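Local coordinates for protein 7,8-dihydro-6-hydroxymethylpterin pyrophosphokinase-dihydropteroate synthase (Plasmodium falciparum, PDB 6JWS) that probably makes (7,8-dihydropterin-6-yl)methyl diphosphate from 6-hydroxymethyl-7,8-dihydropterin and ATP, then condenses it with 4-aminobenzoate to give 7,8-dihydropteroate in folate biosynthesis, at residues 389-394 / 695-700; 592-597 / 674-679; 175-180 / 316-321; 35-40 / 207-212. The protein carries 1 engineered substitution. All blocks are in the same frame, centred on the assembly; numbering follows the deposited sequence.

Overall arrangement
The four contacts fall into two pairs, one for each enzyme of this fused chain. Contacts 1 and 2 belong to the TIM barrel of the dihydropteroate synthase part; their centres lie 14 Å apart, they touch through the packing of Leu700 and Val696 on helix 657-680, and both reach the second subunit. Bound pteroic acid is about 13 Å from the side chain of Ile391 and about 11 Å from that of Ile594. Contacts 3 and 4, also 14 Å apart between centres, belong to the pyrophosphokinase part, and both touch ATP. Between the pairs the centres are 35 to 48 Å apart, across the centre of the chain.

Contact 1. Residues 389-394 / 695-700; sequences TNIVGI and SVLDVL
Leu697 reaches from helix 690-704 to Thr389, just before strand 390-396, and to Ile391 within it, giving a small worked example of how a TIM barrel wraps its strands in helices. One methyl does the work. CD1 of Leu697 lies 3.6 Å from the backbone O of Thr389 and 3.7 Å from CG1 of Ile391, while CD1 of Ile391 comes equally close to it. Leu697 takes an extended form, CG opposite the carbonyl carbon (chi1 -61°) and CD1 continuing outward (chi2 -180°), which carries that methyl to the strand.

The two neighbours receive it differently. Ile391 lies alongside Leu697, the two chains pointing opposite ways, so that methylene and terminal methyl of the isoleucine both rest against the one leucine methyl. Thr389 crosses Leu697 at about a right angle and contributes more loosely, its CG2 standing 4.2 Å from CD1 of the leucine. At chi1 -61°, OG1 of Thr389 sits beside its own backbone N, where it is hydrogen-bonded to the O of Val682, leaving the methyl branch to serve the apolar side. No hydrogen bond joins the two segments; the seam is wholly a matter of packing.

In the barrel, strand 390-396 runs between strands 684-687 and 428-432, bonded through its backbone to both edges. Helix 690-704 follows strand 684-687 in the chain and covers this seam from outside, with Val690, Thr693 and Lys694 also on Ile391. Its other sides pack on helix 657-680 and on Met616 of the second subunit.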
# COMPACT_ATOMS: atom_id res chain seq x y z
N THR B 389 13.35 3.20 -2.66
CA THR B 389 13.27 2.42 -3.88
C THR B 389 14.02 3.16 -4.99
O THR B 389 13.56 4.19 -5.47
CB THR B 389 11.80 2.13 -4.24
OG1 THR B 389 11.22 1.39 -3.18
CG2 THR B 389 11.63 1.35 -5.53
N ASN B 390 15.19 2.63 -5.36
CA ASN B 390 16.07 3.21 -6.37
C ASN B 390 15.68 2.70 -7.76
O ASN B 390 15.34 1.53 -7.94
CB ASN B 390 17.54 2.88 -6.09
CG ASN B 390 18.08 3.53 -4.83
OD1 ASN B 390 18.18 4.75 -4.74
ND2 ASN B 390 18.39 2.72 -3.83
N ILE B 391 15.76 3.59 -8.76
CA ILE B 391 15.48 3.22 -10.13
C ILE B 391 16.78 2.84 -10.82
O ILE B 391 17.77 3.57 -10.78
CB ILE B 391 14.75 4.34 -10.88
CG1 ILE B 391 13.34 4.54 -10.30
CG2 ILE B 391 14.69 4.00 -12.36
CD1 ILE B 391 12.64 5.80 -10.77
N VAL B 392 16.78 1.64 -11.42
CA VAL B 392 17.90 1.21 -12.23
C VAL B 392 17.43 1.24 -13.67
O VAL B 392 16.51 0.51 -14.03
CB VAL B 392 18.38 -0.21 -11.83
CG1 VAL B 392 19.58 -0.63 -12.67
CG2 VAL B 392 18.73 -0.30 -10.35
N GLY B 393 18.00 2.16 -14.46
CA GLY B 393 17.60 2.31 -15.86
C GLY B 393 18.37 1.33 -16.76
O GLY B 393 19.55 1.08 -16.54
N ILE B 394 17.66 0.74 -17.73
CA ILE B 394 18.18 -0.37 -18.50
C ILE B 394 18.76 0.15 -19.81
O ILE B 394 18.08 0.86 -20.55
CB ILE B 394 17.07 -1.41 -18.80
CG1 ILE B 394 16.54 -2.11 -17.55
CG2 ILE B 394 17.54 -2.43 -19.84
CD1 ILE B 394 15.20 -2.80 -17.78
N SER B 695 7.99 9.27 -11.88
CA SER B 695 6.82 10.09 -11.66
C SER B 695 5.95 9.43 -10.60
O SER B 695 5.43 10.11 -9.71
CB SER B 695 6.03 10.31 -12.93
OG SER B 695 6.84 10.96 -13.90
N VAL B 696 5.85 8.09 -10.69
CA VAL B 696 5.09 7.29 -9.75
C VAL B 696 5.72 7.38 -8.37
O VAL B 696 5.05 7.64 -7.39
CB VAL B 696 4.89 5.84 -10.24
CG1 VAL B 696 4.41 4.92 -9.10
CG2 VAL B 696 3.89 5.79 -11.39
N LEU B 697 7.03 7.12 -8.26
CA LEU B 697 7.66 7.11 -6.95
C LEU B 697 7.59 8.50 -6.31
O LEU B 697 7.50 8.62 -5.09
CB LEU B 697 9.10 6.60 -7.10
CG LEU B 697 9.27 5.17 -7.64
CD1 LEU B 697 10.75 4.80 -7.71
CD2 LEU B 697 8.54 4.13 -6.80
N ASP B 698 7.66 9.57 -7.13
CA ASP B 698 7.64 10.93 -6.59
C ASP B 698 6.31 11.21 -5.89
O ASP B 698 6.32 11.82 -4.83
CB ASP B 698 7.90 11.98 -7.67
CG ASP B 698 9.38 12.15 -8.01
OD1 ASP B 698 10.23 11.55 -7.30
OD2 ASP B 698 9.69 12.88 -9.00
N VAL B 699 5.20 10.78 -6.49
CA VAL B 699 3.87 11.01 -5.95
C VAL B 699 3.65 10.13 -4.73
O VAL B 699 3.06 10.60 -3.75
CB VAL B 699 2.80 10.72 -7.02
CG1 VAL B 699 1.39 10.68 -6.44
CG2 VAL B 699 2.89 11.69 -8.19
N LEU B 700 4.09 8.86 -4.77
CA LEU B 700 3.91 8.00 -3.60
C LEU B 700 4.71 8.54 -2.41
O LEU B 700 4.22 8.55 -1.29
CB LEU B 700 4.21 6.54 -3.93
CG LEU B 700 3.35 5.90 -5.03
CD1 LEU B 700 3.74 4.46 -5.30
CD2 LEU B 700 1.86 5.96 -4.69

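Contact 2. Residues 592-597 / 674-679; sequences QNIHVY and ASYSYY
Gln592 and Ile594 meet the outer end of Tyr676, a contact between the outer layers of the TIM barrel: the exit of helix 584-592 on one side and helix 657-680 on the other. It joins two outer helices of the barrel, with the side chain of Ile594 about 11 Å from the bound pteroic acid. Gln592, still helical, offers its backbone rather than its side chain. Its long amide arm leads away from Tyr676 and gives NE2 to the O atoms of Ile703 and Gln705 of the second subunit, so one residue meets the tyrosine and the dimer partner on separate sides.

At Asn593 the chain leaves helical geometry, and ND2 of its side chain turns back to the O of Lys589. Ile594 then opens a short 3-10 turn, in which N of Tyr597 bonds to O of Ile594 at 3.0 Å. Its CB points toward the other helix, yet the longer branch leads off, leaving CG2 to approach the tyrosine obliquely, 4.3 Å from CE2. Beyond it Val596 and Tyr597 turn to helix 547-564, packing on Tyr549 and Ile551.

From its own helix Tyr676 extends with chi1 at -179°, a torsion that carries the ring toward the helix end. Its hydroxyl finds a polar partner in the O of Leu591, satisfying it at the end of helix 584-592, while that same OH lies 3.6 Å from CA of Gln592.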
# COMPACT_ATOMS: atom_id res chain seq x y z
N GLN B 592 4.19 -11.78 -4.47
CA GLN B 592 3.27 -11.82 -3.33
C GLN B 592 4.05 -12.10 -2.04
O GLN B 592 3.63 -11.65 -0.97
CB GLN B 592 2.19 -12.89 -3.49
CG GLN B 592 1.23 -12.57 -4.62
CD GLN B 592 0.25 -13.69 -4.86
OE1 GLN B 592 0.53 -14.85 -4.57
NE2 GLN B 592 -0.92 -13.37 -5.40
N ASN B 593 5.20 -12.78 -2.17
CA ASN B 593 5.95 -13.28 -1.03
C ASN B 593 7.28 -12.56 -0.89
O ASN B 593 8.24 -13.12 -0.34
CB ASN B 593 6.09 -14.79 -1.12
CG ASN B 593 4.77 -15.47 -0.81
OD1 ASN B 593 4.40 -15.60 0.36
ND2 ASN B 593 4.03 -15.83 -1.83
N ILE B 594 7.34 -11.32 -1.37
CA ILE B 594 8.57 -10.55 -1.38
C ILE B 594 9.02 -10.20 0.04
O ILE B 594 10.19 -9.89 0.27
CB ILE B 594 8.41 -9.32 -2.31
CG1 ILE B 594 9.73 -8.87 -2.94
CG2 ILE B 594 7.69 -8.17 -1.60
CD1 ILE B 594 10.39 -9.91 -3.83
N HIS B 595 8.11 -10.29 1.02
CA HIS B 595 8.42 -9.95 2.40
C HIS B 595 9.55 -10.83 2.93
O HIS B 595 10.25 -10.43 3.88
CB HIS B 595 7.14 -10.03 3.26
CG HIS B 595 6.65 -11.44 3.44
ND1 HIS B 595 5.74 -12.02 2.55
CD2 HIS B 595 6.97 -12.38 4.35
CE1 HIS B 595 5.52 -13.27 2.92
NE2 HIS B 595 6.27 -13.52 4.02
N VAL B 596 9.75 -12.01 2.33
CA VAL B 596 10.79 -12.90 2.84
C VAL B 596 12.19 -12.28 2.67
O VAL B 596 13.14 -12.81 3.25
CB VAL B 596 10.73 -14.32 2.24
CG1 VAL B 596 9.42 -15.05 2.51
CG2 VAL B 596 11.18 -14.37 0.77
N TYR B 597 12.29 -11.15 1.92
CA TYR B 597 13.55 -10.43 1.69
C TYR B 597 13.68 -9.16 2.55
O TYR B 597 14.52 -8.31 2.26
CB TYR B 597 13.83 -10.17 0.20
CG TYR B 597 13.95 -11.45 -0.60
CD1 TYR B 597 15.12 -12.21 -0.59
CD2 TYR B 597 12.87 -11.95 -1.31
CE1 TYR B 597 15.21 -13.42 -1.27
CE2 TYR B 597 12.95 -13.16 -1.99
CZ TYR B 597 14.12 -13.90 -1.97
OH TYR B 597 14.19 -15.09 -2.64
N ALA B 674 5.79 -1.02 -9.75
CA ALA B 674 6.59 0.02 -9.11
C ALA B 674 5.95 0.47 -7.80
O ALA B 674 6.65 0.67 -6.81
CB ALA B 674 6.80 1.20 -10.05
N SER B 675 4.61 0.61 -7.80
CA SER B 675 3.87 1.07 -6.62
C SER B 675 3.96 0.04 -5.51
O SER B 675 4.24 0.39 -4.36
CB SER B 675 2.41 1.30 -6.93
OG SER B 675 2.31 2.27 -7.95
N TYR B 676 3.63 -1.20 -5.87
CA TYR B 676 3.73 -2.36 -5.00
C TYR B 676 5.14 -2.41 -4.39
O TYR B 676 5.28 -2.55 -3.18
CB TYR B 676 3.39 -3.64 -5.77
CG TYR B 676 3.46 -4.88 -4.92
CD1 TYR B 676 2.49 -5.11 -3.96
CD2 TYR B 676 4.48 -5.82 -5.09
CE1 TYR B 676 2.53 -6.24 -3.16
CE2 TYR B 676 4.52 -6.97 -4.32
CZ TYR B 676 3.56 -7.16 -3.34
OH TYR B 676 3.58 -8.27 -2.56
N SER B 677 6.16 -2.22 -5.23
CA SER B 677 7.57 -2.29 -4.83
C SER B 677 7.90 -1.20 -3.83
O SER B 677 8.63 -1.44 -2.86
CB SER B 677 8.48 -2.16 -6.03
OG SER B 677 8.37 -3.32 -6.84
N TYR B 678 7.38 0.01 -4.11
CA TYR B 678 7.52 1.15 -3.23
C TYR B 678 6.96 0.82 -1.84
O TYR B 678 7.61 1.08 -0.81
CB TYR B 678 6.83 2.38 -3.81
CG TYR B 678 6.81 3.51 -2.81
CD1 TYR B 678 7.90 4.37 -2.69
CD2 TYR B 678 5.75 3.67 -1.93
CE1 TYR B 678 7.91 5.38 -1.75
CE2 TYR B 678 5.75 4.67 -0.98
CZ TYR B 678 6.83 5.53 -0.90
OH TYR B 678 6.86 6.50 0.06
N TYR B 679 5.75 0.24 -1.81
CA TYR B 679 5.15 -0.07 -0.51
C TYR B 679 5.82 -1.24 0.19
O TYR B 679 5.77 -1.32 1.41
CB TYR B 679 3.64 -0.31 -0.61
CG TYR B 679 2.91 0.97 -0.87
CD1 TYR B 679 2.99 2.02 0.03
CD2 TYR B 679 2.15 1.14 -2.01
CE1 TYR B 679 2.33 3.21 -0.20
CE2 TYR B 679 1.49 2.32 -2.26
CZ TYR B 679 1.58 3.36 -1.35
OH TYR B 679 0.94 4.54 -1.59

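Contact 3. Residues 175-180 / 316-321; sequences NDPLSM and LSIPHV. With ATP (adenosine-5'-triphosphate), chain J.
Pro177, the first residue of helix 177-190, fits between Leu316 and Ile318 of strand 316-318, and this is the tight part of the contact. CB of the proline is 3.8 Å from CD2 of Leu316 and 3.8 Å from CD1 of Ile318. Leu316 crosses the proline ring at about a right angle; its extended first torsion (chi1 -175°) brings CD2 to the helix while CD1 turns to the adenine. At Leu178 only the side chain is looser, with CB 4.1 Å from that same CD2, whereas the backbone N of Leu178 approaches CD2 at 3.7 Å. Neither side faces solvent, since all four residues are buried.

Asp176 stands at the N-cap of the helix, where its OD2 accepts from N of Ser179. Across the strand, polar chemistry replaces packing. Ser317 reads the adenine edge with its backbone, N donating to ATP N7 at 2.7 Å and O accepting from N6 at 2.9 Å. His320 meets the gamma phosphate in the plane of its ring, NE2 3.1 Å from O1G.

In this pyrophosphokinase nucleotide pocket the apolar cluster continues from one face of the adenine, where CD1 of Leu316 lies, with CD2 of His320 on the opposite face. Strand 316-318 pairs antiparallel with strand 219-221, whose Ile219 and Met221 also pack on Pro177 and Leu178. Ile318 leans on Ile211 of strand 208-214, and Tyr132 of helix 129-148 packs on Ser317.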
# COMPACT_ATOMS: atom_id res chain seq x y z
N ASN B 175 49.74 -15.28 16.51
CA ASN B 175 49.80 -16.38 17.46
C ASN B 175 48.81 -16.20 18.62
O ASN B 175 48.39 -17.20 19.20
CB ASN B 175 51.20 -16.61 18.02
CG ASN B 175 52.17 -17.13 16.97
OD1 ASN B 175 51.83 -17.96 16.13
ND2 ASN B 175 53.40 -16.64 17.03
N ASP B 176 48.46 -14.95 18.95
CA ASP B 176 47.68 -14.70 20.15
C ASP B 176 46.97 -13.35 20.06
O ASP B 176 47.37 -12.49 19.27
CB ASP B 176 48.58 -14.70 21.40
CG ASP B 176 49.57 -13.55 21.37
OD1 ASP B 176 50.61 -13.71 20.69
OD2 ASP B 176 49.26 -12.49 21.94
N PRO B 177 45.91 -13.13 20.88
CA PRO B 177 45.18 -11.87 20.89
C PRO B 177 46.00 -10.66 21.31
O PRO B 177 45.70 -9.53 20.91
CB PRO B 177 43.98 -12.10 21.83
CG PRO B 177 44.32 -13.35 22.63
CD PRO B 177 45.31 -14.13 21.79
N LEU B 178 47.04 -10.89 22.12
CA LEU B 178 47.87 -9.76 22.52
C LEU B 178 48.71 -9.31 21.33
O LEU B 178 48.76 -8.12 21.03
CB LEU B 178 48.70 -10.06 23.77
CG LEU B 178 49.47 -8.86 24.33
CD1 LEU B 178 48.62 -7.59 24.29
CD2 LEU B 178 49.96 -9.13 25.74
N SER B 179 49.32 -10.26 20.62
CA SER B 179 50.04 -9.89 19.40
C SER B 179 49.07 -9.27 18.40
O SER B 179 49.39 -8.26 17.76
CB SER B 179 50.81 -11.04 18.79
OG SER B 179 51.30 -11.93 19.77
N MET B 180 47.87 -9.85 18.28
CA MET B 180 46.91 -9.31 17.33
C MET B 180 46.55 -7.87 17.68
O MET B 180 46.51 -7.01 16.79
CB MET B 180 45.63 -10.15 17.23
CG MET B 180 44.63 -9.55 16.26
SD MET B 180 43.56 -10.80 15.54
CE MET B 180 42.42 -11.03 16.90
N LEU B 316 43.85 -6.65 28.34
CA LEU B 316 43.25 -7.45 27.29
C LEU B 316 42.08 -8.26 27.84
O LEU B 316 42.26 -9.08 28.74
CB LEU B 316 44.31 -8.39 26.68
CG LEU B 316 43.81 -9.20 25.48
CD1 LEU B 316 43.47 -8.29 24.31
CD2 LEU B 316 44.84 -10.25 25.06
N SER B 317 40.90 -8.07 27.24
CA SER B 317 39.74 -8.86 27.60
C SER B 317 39.26 -9.66 26.39
O SER B 317 38.85 -9.09 25.39
CB SER B 317 38.63 -7.99 28.16
OG SER B 317 37.57 -8.80 28.65
N ILE B 318 39.32 -10.99 26.50
CA ILE B 318 38.71 -11.86 25.51
C ILE B 318 37.76 -12.81 26.22
O ILE B 318 38.20 -13.57 27.08
CB ILE B 318 39.75 -12.64 24.69
CG1 ILE B 318 40.86 -11.75 24.10
CG2 ILE B 318 39.06 -13.50 23.63
CD1 ILE B 318 40.49 -11.03 22.84
N PRO B 319 36.46 -12.88 25.85
CA PRO B 319 35.86 -11.97 24.88
C PRO B 319 35.90 -10.50 25.31
O PRO B 319 36.08 -10.19 26.48
CB PRO B 319 34.41 -12.45 24.84
CG PRO B 319 34.50 -13.90 25.18
CD PRO B 319 35.54 -13.94 26.28
N HIS B 320 35.74 -9.60 24.34
CA HIS B 320 35.66 -8.19 24.65
C HIS B 320 34.63 -7.97 25.77
O HIS B 320 33.65 -8.71 25.88
CB HIS B 320 35.40 -7.38 23.38
CG HIS B 320 35.46 -5.91 23.55
ND1 HIS B 320 34.38 -5.17 24.01
CD2 HIS B 320 36.44 -5.02 23.31
CE1 HIS B 320 34.70 -3.89 24.04
NE2 HIS B 320 35.95 -3.77 23.61
N VAL B 321 34.90 -6.97 26.61
CA VAL B 321 34.11 -6.65 27.79
C VAL B 321 32.66 -6.42 27.37
O VAL B 321 31.73 -6.77 28.09
CB VAL B 321 34.70 -5.42 28.52
CG1 VAL B 321 33.77 -4.85 29.57
CG2 VAL B 321 36.05 -5.72 29.14
PG ATP J . 37.44 -1.05 24.48
O1G ATP J . 35.97 -0.77 24.20
O2G ATP J . 37.65 -1.92 25.71
O3G ATP J . 38.16 -1.59 23.26
PB ATP J . 37.71 1.94 24.65
O1B ATP J . 38.45 2.74 25.66
O2B ATP J . 36.22 2.10 24.53
O3B ATP J . 38.10 0.39 24.86
PA ATP J . 39.75 1.82 22.55
O1A ATP J . 39.53 0.66 21.64
O2A ATP J . 40.38 3.05 21.99
O3A ATP J . 38.34 2.22 23.21
O5' ATP J . 40.57 1.35 23.85
C5' ATP J . 40.92 -0.05 23.96
C4' ATP J . 41.48 -0.31 25.34
O4' ATP J . 40.86 -1.49 25.91
C3' ATP J . 42.99 -0.57 25.38
O3' ATP J . 43.51 -0.02 26.59
C2' ATP J . 43.05 -2.10 25.29
O2' ATP J . 44.18 -2.69 25.89
C1' ATP J . 41.82 -2.52 26.07
N9 ATP J . 41.26 -3.79 25.63
C8 ATP J . 40.96 -4.86 26.43
N7 ATP J . 40.47 -5.88 25.76
C5 ATP J . 40.42 -5.43 24.44
C6 ATP J . 39.97 -6.04 23.26
N6 ATP J . 39.49 -7.28 23.21
N1 ATP J . 40.06 -5.32 22.11
C2 ATP J . 40.56 -4.08 22.16
N3 ATP J . 41.01 -3.41 23.22
C4 ATP J . 40.91 -4.15 24.35

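Contact 4. Residues 35-40 / 207-212; sequences ETALHL and IDIDIL. With MG (magnesium ion), chain K; ATP (adenosine-5'-triphosphate), chain J.
Ala37 of helix 30-44 meets Ile207, just before strand 208-214, and Ile209 on it, both on the side turned from the nucleotide. Its methyl CB is 3.8 Å from CD1 of Ile207 and 4.2 Å from CD1 of Ile209, so two isoleucine tips share one small alanine. The contact is purely apolar and slight, and Leu22 of strand 16-24 also touches Ala37.

The opposite face of the strand carries Asp208 and Asp210, a DxD pair on the magnesium. Asp208 can be followed outward. Its CB, the link to the backbone, sets CG trans to the amide nitrogen (chi1 -176°), away from the helix and over the metal. CG itself stands 2.9 Å from the magnesium. OD1 then binds the ion at 2.4 Å and lies next to O1A of the alpha phosphate. OD2 is a long 2.7 Å from the ion and accepts a hydrogen bond from the water on it. Asp210 adds its OD1 at 2.3 Å, and O3G and O1A of ATP join from the gamma and alpha phosphates. Farther along, Ile211 hydrogen-bonds the adenine through its backbone, its N donating almost straight to N1 (176°) and its O accepting from N6.

One strand thus separates two chemistries, an apolar face toward the helix and an acidic face toward the metal. Glu188 OE2, bonded to N of Ile209, lies close by. With two carboxylates and two phosphate oxygens on one cation, the magnesium would offset their mutual repulsion; it ties both aspartates to the alpha and gamma phosphates and probably holds the triphosphate folded.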
# COMPACT_ATOMS: atom_id res chain seq x y z
N GLU B 35 36.17 0.33 5.09
CA GLU B 35 36.73 -0.53 4.05
C GLU B 35 38.27 -0.47 4.02
O GLU B 35 38.92 -1.46 3.70
CB GLU B 35 36.07 -0.27 2.69
CG GLU B 35 34.60 -0.63 2.67
CD GLU B 35 33.91 -0.86 1.33
OE1 GLU B 35 34.30 -0.21 0.32
OE2 GLU B 35 32.97 -1.68 1.30
N THR B 36 38.85 0.69 4.34
CA THR B 36 40.29 0.84 4.46
C THR B 36 40.81 -0.12 5.54
O THR B 36 41.77 -0.85 5.32
CB THR B 36 40.68 2.31 4.72
OG1 THR B 36 40.27 3.14 3.63
CG2 THR B 36 42.16 2.51 5.00
N ALA B 37 40.14 -0.13 6.70
CA ALA B 37 40.47 -1.05 7.78
C ALA B 37 40.29 -2.50 7.33
O ALA B 37 41.10 -3.34 7.70
CB ALA B 37 39.69 -0.74 9.03
N LEU B 38 39.23 -2.79 6.55
CA LEU B 38 39.06 -4.16 6.06
C LEU B 38 40.28 -4.59 5.25
O LEU B 38 40.77 -5.70 5.43
CB LEU B 38 37.81 -4.31 5.18
CG LEU B 38 36.46 -4.41 5.90
CD1 LEU B 38 35.33 -4.44 4.88
CD2 LEU B 38 36.39 -5.63 6.79
N HIS B 39 40.72 -3.71 4.33
CA HIS B 39 41.90 -3.98 3.52
C HIS B 39 43.12 -4.24 4.41
O HIS B 39 43.82 -5.22 4.21
CB HIS B 39 42.18 -2.81 2.57
CG HIS B 39 41.16 -2.66 1.50
ND1 HIS B 39 40.84 -3.70 0.63
CD2 HIS B 39 40.44 -1.58 1.10
CE1 HIS B 39 39.94 -3.27 -0.23
NE2 HIS B 39 39.67 -1.98 0.05
N LEU B 40 43.35 -3.35 5.39
CA LEU B 40 44.52 -3.47 6.24
C LEU B 40 44.46 -4.75 7.07
O LEU B 40 45.50 -5.38 7.30
CB LEU B 40 44.68 -2.21 7.09
CG LEU B 40 44.97 -0.95 6.27
CD1 LEU B 40 44.94 0.30 7.13
CD2 LEU B 40 46.30 -1.07 5.54
N ILE B 207 38.77 5.59 13.94
CA ILE B 207 38.60 4.15 13.80
C ILE B 207 38.91 3.49 15.15
O ILE B 207 39.82 3.91 15.86
CB ILE B 207 39.45 3.57 12.64
CG1 ILE B 207 39.34 2.04 12.56
CG2 ILE B 207 40.90 4.01 12.73
CD1 ILE B 207 38.19 1.54 11.74
N ASP B 208 38.11 2.48 15.48
CA ASP B 208 38.23 1.70 16.70
C ASP B 208 38.06 0.24 16.30
O ASP B 208 36.99 -0.14 15.84
CB ASP B 208 37.21 2.17 17.76
CG ASP B 208 37.31 1.48 19.12
OD1 ASP B 208 38.36 0.90 19.40
OD2 ASP B 208 36.33 1.54 19.91
N ILE B 209 39.13 -0.56 16.43
CA ILE B 209 39.11 -1.97 16.09
C ILE B 209 39.31 -2.79 17.36
O ILE B 209 40.37 -2.74 17.97
CB ILE B 209 40.20 -2.28 15.04
CG1 ILE B 209 40.10 -1.36 13.82
CG2 ILE B 209 40.17 -3.76 14.67
CD1 ILE B 209 41.23 -1.53 12.82
N ASP B 210 38.29 -3.59 17.71
CA ASP B 210 38.25 -4.36 18.95
C ASP B 210 38.36 -5.83 18.60
O ASP B 210 37.97 -6.21 17.51
CB ASP B 210 36.93 -4.15 19.69
CG ASP B 210 36.79 -2.74 20.22
OD1 ASP B 210 37.82 -2.18 20.62
OD2 ASP B 210 35.66 -2.21 20.20
N ILE B 211 38.89 -6.63 19.53
CA ILE B 211 38.86 -8.07 19.33
C ILE B 211 37.71 -8.61 20.17
O ILE B 211 37.71 -8.40 21.37
CB ILE B 211 40.19 -8.74 19.71
CG1 ILE B 211 41.39 -8.05 19.05
CG2 ILE B 211 40.13 -10.23 19.40
CD1 ILE B 211 42.72 -8.70 19.41
N LEU B 212 36.74 -9.26 19.52
CA LEU B 212 35.59 -9.73 20.26
C LEU B 212 35.84 -11.16 20.72
O LEU B 212 35.52 -11.53 21.83
CB LEU B 212 34.34 -9.64 19.37
CG LEU B 212 33.96 -8.23 18.88
CD1 LEU B 212 32.86 -8.31 17.82
CD2 LEU B 212 33.54 -7.33 20.04
MG MG K . 37.71 -0.06 21.53
PG ATP J . 37.44 -1.05 24.48
O1G ATP J . 35.97 -0.77 24.20
O2G ATP J . 37.65 -1.92 25.71
O3G ATP J . 38.16 -1.59 23.26
PB ATP J . 37.71 1.94 24.65
O1B ATP J . 38.45 2.74 25.66
O2B ATP J . 36.22 2.10 24.53
O3B ATP J . 38.10 0.39 24.86
PA ATP J . 39.75 1.82 22.55
O1A ATP J . 39.53 0.66 21.64
O2A ATP J . 40.38 3.05 21.99
O3A ATP J . 38.34 2.22 23.21
O5' ATP J . 40.57 1.35 23.85
C5' ATP J . 40.92 -0.05 23.96
C4' ATP J . 41.48 -0.31 25.34
O4' ATP J . 40.86 -1.49 25.91
C3' ATP J . 42.99 -0.57 25.38
O3' ATP J . 43.51 -0.02 26.59
C2' ATP J . 43.05 -2.10 25.29
O2' ATP J . 44.18 -2.69 25.89
C1' ATP J . 41.82 -2.52 26.07
N9 ATP J . 41.26 -3.79 25.63
C8 ATP J . 40.96 -4.86 26.43
N7 ATP J . 40.47 -5.88 25.76
C5 ATP J . 40.42 -5.43 24.44
C6 ATP J . 39.97 -6.04 23.26
N6 ATP J . 39.49 -7.28 23.21
N1 ATP J . 40.06 -5.32 22.11
C2 ATP J . 40.56 -4.08 22.16
N3 ATP J . 41.01 -3.41 23.22
C4 ATP J . 40.91 -4.15 24.35
O HOH W 1 35.43 -0.09 21.75